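Local coordinates for protein superoxide dismutase (Porphyromonas gingivalis, PDB 1UES) that converts superoxide radicals into oxygen and hydrogen peroxide, cycling one manganese or iron ion per subunit of a homodimer between oxidation states, at residues G149-D157 and W179-R190. The protein carries 1 engineered substitution. Residues are numbered along the deposited sequence; the frame is centred on the assembly and turned at random.
Sequences GLNPLLTFD and WSIVDWDIVESR. Engineered in segment 149-157: T155 (natural residue Gly). With MN (manganese (II) ion), chain E.
R190 of segment 179-190 reaches along the backbone of strand 151-157 to the carbonyl of L153, and its side chain is the one to follow outward. CB lies 4.0 Å from L153 CD2. CG stands anti to the carbonyl carbon (chi1 -47°), and from there the extended chain carries CD past P152 O to 3.2 Å from L153 O. NE stays farther from that oxygen, at 4.0 Å. At the tip, NH1 donates to L153 O over 2.9 Å; the N-H...O angle is 151°, and the donor lies above the carbonyl plane, not on a lone pair. NH1 also bonds Q80 OE1 and NH2 bonds L76 O, so the guanidinium ties strand 151-157 to helix 62-79 and the residue just beyond it. At the other end of the same residue, N151 ND2 is modelled only 2.5 Å from R190 O, so the detail of this bond is doubtful.

That L153 carbonyl belongs to a classic beta bulge, where L153 and L154 share L126 of the adjoining strand 122-128 as their partner, and V187 CG1 packs 3.5 Å from its oxygen. Farther along, L154 CD2 rests against the place where two tryptophans meet, 3.8 Å from both W179 CZ3 and W184 CH2, while CD1 meets V182. F156 then drives its edge into the face of W179, a T-shaped pair with planes at 67°: CZ sits over the ring centre. W179 NE1 is held by N112.

The next residue, D157, binds manganese through OD2 with H27, H74, H161 and a water. One polar bond at the bulge and an apolar core around L154 and F156 thus probably help set where the strand delivers this ligand.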
# COMPACT_ATOMS: atom_id res chain seq x y z
N GLY A 149 -21.14 -4.35 10.47
CA GLY A 149 -22.18 -5.31 10.77
C GLY A 149 -22.48 -6.29 9.64
O GLY A 149 -23.34 -7.16 9.77
N LEU A 150 -21.74 -6.18 8.54
CA LEU A 150 -21.93 -7.04 7.38
C LEU A 150 -21.16 -8.35 7.47
O LEU A 150 -20.19 -8.47 8.24
CB LEU A 150 -21.51 -6.30 6.11
CG LEU A 150 -22.39 -5.11 5.77
CD1 LEU A 150 -21.83 -4.34 4.59
CD2 LEU A 150 -23.78 -5.62 5.45
N ASN A 151 -21.59 -9.32 6.65
CA ASN A 151 -20.99 -10.63 6.60
C ASN A 151 -19.95 -10.70 5.49
O ASN A 151 -20.30 -10.59 4.33
CB ASN A 151 -22.07 -11.67 6.31
CG ASN A 151 -21.59 -13.06 6.50
OD1 ASN A 151 -20.92 -13.36 7.49
ND2 ASN A 151 -21.93 -13.94 5.57
N PRO A 152 -18.67 -10.93 5.83
CA PRO A 152 -17.61 -11.00 4.81
C PRO A 152 -17.59 -12.33 4.06
O PRO A 152 -17.32 -13.37 4.66
CB PRO A 152 -16.33 -10.78 5.61
CG PRO A 152 -16.65 -11.39 6.97
CD PRO A 152 -18.14 -11.14 7.19
N LEU A 153 -17.81 -12.31 2.74
CA LEU A 153 -17.87 -13.54 1.97
C LEU A 153 -16.66 -13.89 1.14
O LEU A 153 -16.16 -15.01 1.18
CB LEU A 153 -19.08 -13.53 1.03
CG LEU A 153 -20.40 -13.09 1.64
CD1 LEU A 153 -21.48 -13.15 0.57
CD2 LEU A 153 -20.77 -14.02 2.80
N LEU A 154 -16.18 -12.91 0.37
CA LEU A 154 -15.05 -13.14 -0.50
C LEU A 154 -14.21 -11.86 -0.57
O LEU A 154 -14.76 -10.78 -0.72
CB LEU A 154 -15.54 -13.51 -1.91
CG LEU A 154 -14.51 -13.41 -3.03
CD1 LEU A 154 -13.55 -14.60 -2.90
CD2 LEU A 154 -15.22 -13.38 -4.42
N THR A 155 -12.90 -11.98 -0.43
CA THR A 155 -12.08 -10.77 -0.55
C THR A 155 -10.87 -10.94 -1.43
O THR A 155 -10.27 -12.01 -1.48
CB THR A 155 -11.60 -10.24 0.84
OG1 THR A 155 -11.00 -8.95 0.66
CG2 THR A 155 -10.55 -11.19 1.50
N PHE A 156 -10.51 -9.87 -2.15
CA PHE A 156 -9.29 -9.86 -2.94
C PHE A 156 -8.38 -8.81 -2.23
O PHE A 156 -8.81 -7.70 -1.97
CB PHE A 156 -9.54 -9.40 -4.38
CG PHE A 156 -10.22 -10.43 -5.26
CD1 PHE A 156 -10.53 -11.70 -4.78
CD2 PHE A 156 -10.54 -10.11 -6.58
CE1 PHE A 156 -11.16 -12.66 -5.60
CE2 PHE A 156 -11.18 -11.04 -7.41
CZ PHE A 156 -11.49 -12.31 -6.93
N ASP A 157 -7.17 -9.21 -1.87
CA ASP A 157 -6.22 -8.33 -1.22
C ASP A 157 -5.55 -7.49 -2.31
O ASP A 157 -4.95 -8.07 -3.24
CB ASP A 157 -5.19 -9.21 -0.53
CG ASP A 157 -4.23 -8.46 0.35
OD1 ASP A 157 -4.34 -7.22 0.46
OD2 ASP A 157 -3.38 -9.18 0.93
N TRP A 179 -9.85 -15.46 -9.69
CA TRP A 179 -11.07 -16.26 -9.84
C TRP A 179 -10.82 -17.74 -10.02
O TRP A 179 -11.64 -18.59 -9.60
CB TRP A 179 -11.91 -15.71 -10.99
CG TRP A 179 -12.26 -14.30 -10.82
CD1 TRP A 179 -11.71 -13.22 -11.47
CD2 TRP A 179 -13.24 -13.75 -9.91
NE1 TRP A 179 -12.28 -12.06 -11.03
CE2 TRP A 179 -13.21 -12.35 -10.07
CE3 TRP A 179 -14.13 -14.32 -8.98
CZ2 TRP A 179 -14.04 -11.49 -9.34
CZ3 TRP A 179 -14.96 -13.44 -8.24
CH2 TRP A 179 -14.90 -12.06 -8.43
N SER A 180 -9.68 -18.08 -10.61
CA SER A 180 -9.33 -19.46 -10.86
C SER A 180 -9.01 -20.26 -9.59
O SER A 180 -9.01 -21.49 -9.63
CB SER A 180 -8.15 -19.54 -11.84
OG SER A 180 -6.91 -19.17 -11.25
N ILE A 181 -8.73 -19.59 -8.47
CA ILE A 181 -8.44 -20.33 -7.23
C ILE A 181 -9.50 -20.18 -6.14
O ILE A 181 -9.33 -20.68 -5.03
CB ILE A 181 -7.09 -19.95 -6.62
CG1 ILE A 181 -6.95 -18.44 -6.47
CG2 ILE A 181 -5.95 -20.55 -7.47
CD1 ILE A 181 -5.70 -18.03 -5.73
N VAL A 182 -10.57 -19.47 -6.45
CA VAL A 182 -11.63 -19.31 -5.46
C VAL A 182 -12.39 -20.63 -5.29
O VAL A 182 -12.81 -21.23 -6.27
CB VAL A 182 -12.63 -18.21 -5.90
CG1 VAL A 182 -13.87 -18.18 -5.00
CG2 VAL A 182 -11.93 -16.86 -5.87
N ASP A 183 -12.54 -21.07 -4.06
CA ASP A 183 -13.32 -22.29 -3.80
C ASP A 183 -14.71 -21.78 -3.43
O ASP A 183 -14.94 -21.33 -2.31
CB ASP A 183 -12.72 -23.07 -2.64
CG ASP A 183 -13.47 -24.37 -2.38
OD1 ASP A 183 -12.89 -25.27 -1.75
OD2 ASP A 183 -14.63 -24.47 -2.83
N TRP A 184 -15.64 -21.83 -4.38
CA TRP A 184 -16.97 -21.32 -4.10
C TRP A 184 -17.72 -22.09 -3.02
O TRP A 184 -18.65 -21.55 -2.42
CB TRP A 184 -17.79 -21.23 -5.38
CG TRP A 184 -17.32 -20.06 -6.23
CD1 TRP A 184 -16.49 -20.13 -7.31
CD2 TRP A 184 -17.54 -18.67 -5.97
NE1 TRP A 184 -16.18 -18.86 -7.75
CE2 TRP A 184 -16.81 -17.94 -6.94
CE3 TRP A 184 -18.29 -17.96 -5.01
CZ2 TRP A 184 -16.80 -16.54 -6.99
CZ3 TRP A 184 -18.28 -16.56 -5.05
CH2 TRP A 184 -17.54 -15.86 -6.04
N ASP A 185 -17.31 -23.33 -2.74
CA ASP A 185 -17.96 -24.10 -1.68
C ASP A 185 -17.69 -23.44 -0.35
O ASP A 185 -18.55 -23.43 0.53
CB ASP A 185 -17.43 -25.53 -1.67
CG ASP A 185 -17.84 -26.29 -2.91
OD1 ASP A 185 -19.01 -26.15 -3.32
OD2 ASP A 185 -16.98 -27.01 -3.48
N ILE A 186 -16.49 -22.87 -0.19
CA ILE A 186 -16.15 -22.20 1.04
C ILE A 186 -16.85 -20.84 1.11
O ILE A 186 -17.41 -20.49 2.13
CB ILE A 186 -14.62 -22.04 1.17
CG1 ILE A 186 -13.99 -23.44 1.23
CG2 ILE A 186 -14.25 -21.18 2.39
CD1 ILE A 186 -12.53 -23.50 0.87
N VAL A 187 -16.83 -20.08 0.03
CA VAL A 187 -17.50 -18.79 0.06
C VAL A 187 -18.98 -18.99 0.34
O VAL A 187 -19.56 -18.30 1.17
CB VAL A 187 -17.32 -18.03 -1.28
CG1 VAL A 187 -18.05 -16.69 -1.22
CG2 VAL A 187 -15.85 -17.83 -1.57
N GLU A 188 -19.59 -19.96 -0.34
CA GLU A 188 -21.02 -20.22 -0.15
C GLU A 188 -21.32 -20.53 1.31
O GLU A 188 -22.35 -20.11 1.83
CB GLU A 188 -21.47 -21.37 -1.03
CG GLU A 188 -21.40 -21.08 -2.51
CD GLU A 188 -21.30 -22.34 -3.34
OE1 GLU A 188 -21.48 -23.45 -2.77
OE2 GLU A 188 -21.06 -22.24 -4.56
N SER A 189 -20.42 -21.26 1.95
CA SER A 189 -20.62 -21.60 3.36
C SER A 189 -20.67 -20.38 4.27
O SER A 189 -21.28 -20.42 5.32
CB SER A 189 -19.51 -22.54 3.85
OG SER A 189 -18.39 -21.76 4.26
N ARG A 190 -20.03 -19.28 3.86
CA ARG A 190 -20.02 -18.05 4.66
C ARG A 190 -21.31 -17.26 4.49
O ARG A 190 -21.63 -16.39 5.29
CB ARG A 190 -18.85 -17.16 4.24
CG ARG A 190 -17.53 -17.90 4.13
CD ARG A 190 -16.42 -16.93 3.76
NE ARG A 190 -15.14 -17.54 4.06
CZ ARG A 190 -13.98 -17.11 3.58
NH1 ARG A 190 -13.95 -16.05 2.77
NH2 ARG A 190 -12.85 -17.73 3.91
MN MN E . -2.01 -9.03 2.47
O HOH W 1 -3.07 -7.13 3.00